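Local coordinates for 4-phosphoerythronate dehydrogenase (Lactobacillus jensenii, PDB 4PRK), which probably reduces pyruvate to D-lactate with NADH, as a D-lactate dehydrogenase of the D-isomer-specific 2-hydroxyacid dehydrogenase family, at residues V48-L53 / K71-R76. Numbering follows the deposited sequence.
Sequences VLLKPL and KSIGLR
L50 and G74 are joined by a short backbone bond, L50 N to G74 O, at 2.7 Å. G74 N donates to V48 O at 3.1 Å, and R76 N reaches L50 O at 2.9 Å, nearly in line with the carbonyl. L49 pairs with G74, and L50 with L75, in parallel register. L49 CD2 lies 4.1 Å from G74 CA, where no side chain intervenes. On the other face, L50 CD1 presses on I73 CG2 at 3.2 Å, tighter than usual for two carbons. I73 CG2 stands anti to the backbone N, which turns this branch toward L50.

The strands are the two ends of a right-handed beta-alpha-beta crossover through helix 60-67. They are neighbours in the flavodoxin-like parallel sheet of what is, as in relatives, probably the substrate-binding domain.

Just past the strand ends, R76 reaches across segment 48-53 on the L49 side. A bend about CG-CD (chi3 -57°) lays one guanidinium face against K51 CB, which is 3.3 Å from R76 NH1. L49 O lies at the edge, 3.1 Å from R76 NH2. E12 holds NE by a salt bridge, and F6 O accepts from NH2. Helix 301-319 packs on L49 and R76 through S311.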
ATOM      1  N   VAL A  48      -7.993 -24.820 -32.180  1.00 55.11           N
ATOM      2  CA  VAL A  48      -8.776 -23.647 -32.540  1.00 48.04           C
ATOM      3  C   VAL A  48      -8.986 -22.683 -31.359  1.00 49.27           C
ATOM      4  O   VAL A  48      -9.069 -23.101 -30.195  1.00 43.09           O
ATOM      5  CB  VAL A  48     -10.102 -24.089 -33.201  1.00 55.79           C
ATOM      6  CG1 VAL A  48     -11.124 -22.963 -33.243  1.00 62.58           C
ATOM      7  CG2 VAL A  48      -9.823 -24.599 -34.611  1.00 55.16           C
ATOM      8  N   LEU A  49      -9.011 -21.380 -31.674  1.00 50.92           N
ATOM      9  CA  LEU A  49      -9.289 -20.317 -30.692  1.00 48.54           C
ATOM     10  C   LEU A  49     -10.530 -19.546 -31.180  1.00 47.58           C
ATOM     11  O   LEU A  49     -10.523 -18.951 -32.280  1.00 42.08           O
ATOM     12  CB  LEU A  49      -8.058 -19.398 -30.498  1.00 49.16           C
ATOM     13  CG  LEU A  49      -6.809 -19.989 -29.794  1.00 50.24           C
ATOM     14  CD1 LEU A  49      -5.751 -18.910 -29.497  1.00 49.65           C
ATOM     15  CD2 LEU A  49      -7.173 -20.729 -28.507  1.00 50.22           C
ATOM     16  N   LEU A  50     -11.590 -19.567 -30.358  1.00 48.43           N
ATOM     17  CA  LEU A  50     -12.903 -19.056 -30.764  1.00 47.69           C
ATOM     18  C   LEU A  50     -13.302 -17.793 -30.028  1.00 48.86           C
ATOM     19  O   LEU A  50     -12.940 -17.591 -28.858  1.00 50.10           O
ATOM     20  CB  LEU A  50     -13.976 -20.122 -30.518  1.00 53.70           C
ATOM     21  CG  LEU A  50     -13.916 -21.408 -31.375  1.00 57.32           C
ATOM     22  CD1 LEU A  50     -15.274 -22.128 -31.388  1.00 57.26           C
ATOM     23  CD2 LEU A  50     -13.480 -21.082 -32.805  1.00 54.11           C
ATOM     24  N   LYS A  51     -13.962 -16.902 -30.749  1.00 48.40           N
ATOM     25  CA  LYS A  51     -14.620 -15.746 -30.188  1.00 50.22           C
ATOM     26  C   LYS A  51     -15.972 -15.695 -30.840  1.00 55.57           C
ATOM     27  O   LYS A  51     -16.178 -14.927 -31.776  1.00 53.66           O
ATOM     28  CB  LYS A  51     -13.837 -14.468 -30.455  1.00 53.14           C
ATOM     29  CG  LYS A  51     -14.438 -13.227 -29.813  1.00 56.34           C
ATOM     30  CD  LYS A  51     -13.570 -12.002 -30.047  1.00 59.88           C
ATOM     31  CE  LYS A  51     -14.372 -10.717 -29.944  1.00 59.63           C
ATOM     32  NZ  LYS A  51     -13.521  -9.552 -29.586  1.00 62.72           N
ATOM     33  N   PRO A  52     -16.929 -16.580 -30.314  1.00 56.14           N
ATOM     34  CA  PRO A  52     -18.129 -16.681 -31.153  1.00 59.47           C
ATOM     35  C   PRO A  52     -19.098 -15.529 -30.973  1.00 61.31           C
ATOM     36  O   PRO A  52     -19.536 -15.251 -29.877  1.00 66.59           O
ATOM     37  CB  PRO A  52     -18.791 -17.999 -30.710  1.00 55.26           C
ATOM     38  CG  PRO A  52     -17.971 -18.573 -29.617  1.00 53.92           C
ATOM     39  CD  PRO A  52     -17.191 -17.449 -29.068  1.00 53.58           C
ATOM     40  N   LEU A  53     -19.437 -14.870 -32.065  1.00 54.90           N
ATOM     41  CA  LEU A  53     -20.434 -13.834 -32.022  1.00 62.29           C
ATOM     42  C   LEU A  53     -21.801 -14.399 -31.643  1.00 70.81           C
ATOM     43  O   LEU A  53     -22.510 -13.855 -30.808  1.00 70.53           O
ATOM     44  CB  LEU A  53     -20.515 -13.173 -33.389  1.00 67.67           C
ATOM     45  CG  LEU A  53     -21.739 -12.315 -33.688  1.00 70.93           C
ATOM     46  CD1 LEU A  53     -21.304 -11.011 -34.339  1.00 70.91           C
ATOM     47  CD2 LEU A  53     -22.710 -13.072 -34.573  1.00 68.08           C
ATOM     48  N   LYS A  71      -8.815 -31.525 -30.832  1.00 62.38           N
ATOM     49  CA  LYS A  71      -9.191 -32.153 -29.552  1.00 65.19           C
ATOM     50  C   LYS A  71      -9.892 -31.222 -28.546  1.00 67.88           C
ATOM     51  O   LYS A  71     -10.341 -31.698 -27.490  1.00 63.32           O
ATOM     52  CB  LYS A  71      -7.959 -32.764 -28.877  1.00 69.04           C
ATOM     53  CG  LYS A  71      -7.171 -33.741 -29.745  1.00 72.29           C
ATOM     54  CD  LYS A  71      -5.849 -34.112 -29.097  1.00 75.97           C
ATOM     55  CE  LYS A  71      -6.034 -34.685 -27.701  1.00 76.37           C
ATOM     56  NZ  LYS A  71      -4.770 -35.312 -27.225  1.00 87.53           N
ATOM     57  N   SER A  72      -9.972 -29.916 -28.850  1.00 65.13           N
ATOM     58  CA  SER A  72     -10.659 -28.963 -27.970  1.00 60.61           C
ATOM     59  C   SER A  72     -11.189 -27.731 -28.708  1.00 58.91           C
ATOM     60  O   SER A  72     -10.912 -27.550 -29.891  1.00 62.98           O
ATOM     61  CB  SER A  72      -9.744 -28.536 -26.813  1.00 57.66           C
ATOM     62  OG  SER A  72      -8.729 -27.632 -27.243  1.00 66.28           O
ATOM     63  N   ILE A  73     -12.005 -26.938 -27.998  1.00 61.56           N
ATOM     64  CA  ILE A  73     -12.418 -25.574 -28.402  1.00 63.38           C
ATOM     65  C   ILE A  73     -11.935 -24.526 -27.354  1.00 60.40           C
ATOM     66  O   ILE A  73     -12.419 -24.477 -26.183  1.00 55.17           O
ATOM     67  CB  ILE A  73     -13.945 -25.474 -28.615  1.00 63.18           C
ATOM     68  CG1 ILE A  73     -14.390 -26.396 -29.753  1.00 67.49           C
ATOM     69  CG2 ILE A  73     -14.372 -24.048 -28.956  1.00 66.58           C
ATOM     70  CD1 ILE A  73     -15.888 -26.655 -29.744  1.00 67.43           C
ATOM     71  N   GLY A  74     -10.975 -23.705 -27.785  1.00 52.14           N
ATOM     72  CA  GLY A  74     -10.394 -22.661 -26.933  1.00 48.36           C
ATOM     73  C   GLY A  74     -11.170 -21.359 -27.083  1.00 50.03           C
ATOM     74  O   GLY A  74     -10.900 -20.548 -27.981  1.00 50.01           O
ATOM     75  N   LEU A  75     -12.178 -21.192 -26.244  1.00 44.91           N
ATOM     76  CA  LEU A  75     -12.812 -19.898 -26.038  1.00 51.51           C
ATOM     77  C   LEU A  75     -11.765 -18.916 -25.585  1.00 49.31           C
ATOM     78  O   LEU A  75     -11.017 -19.219 -24.635  1.00 44.66           O
ATOM     79  CB  LEU A  75     -13.849 -19.965 -24.911  1.00 53.91           C
ATOM     80  CG  LEU A  75     -15.255 -20.382 -25.256  1.00 58.72           C
ATOM     81  CD1 LEU A  75     -15.434 -20.930 -26.659  1.00 58.09           C
ATOM     82  CD2 LEU A  75     -15.682 -21.396 -24.214  1.00 69.39           C
ATOM     83  N   ARG A  76     -11.713 -17.752 -26.237  1.00 45.69           N
ATOM     84  CA  ARG A  76     -10.785 -16.669 -25.799  1.00 48.88           C
ATOM     85  C   ARG A  76     -11.463 -15.779 -24.766  1.00 49.83           C
ATOM     86  O   ARG A  76     -10.812 -14.922 -24.123  1.00 49.61           O
ATOM     87  CB  ARG A  76     -10.314 -15.813 -26.983  1.00 42.24           C
ATOM     88  CG  ARG A  76      -9.506 -16.599 -28.024  1.00 43.91           C
ATOM     89  CD  ARG A  76      -8.665 -15.662 -28.881  1.00 43.76           C
ATOM     90  NE  ARG A  76      -9.397 -14.594 -29.600  1.00 41.87           N
ATOM     91  CZ  ARG A  76     -10.150 -14.782 -30.682  1.00 44.01           C
ATOM     92  NH1 ARG A  76     -10.729 -13.747 -31.289  1.00 43.05           N
ATOM     93  NH2 ARG A  76     -10.338 -16.017 -31.171  1.00 52.44           N
TER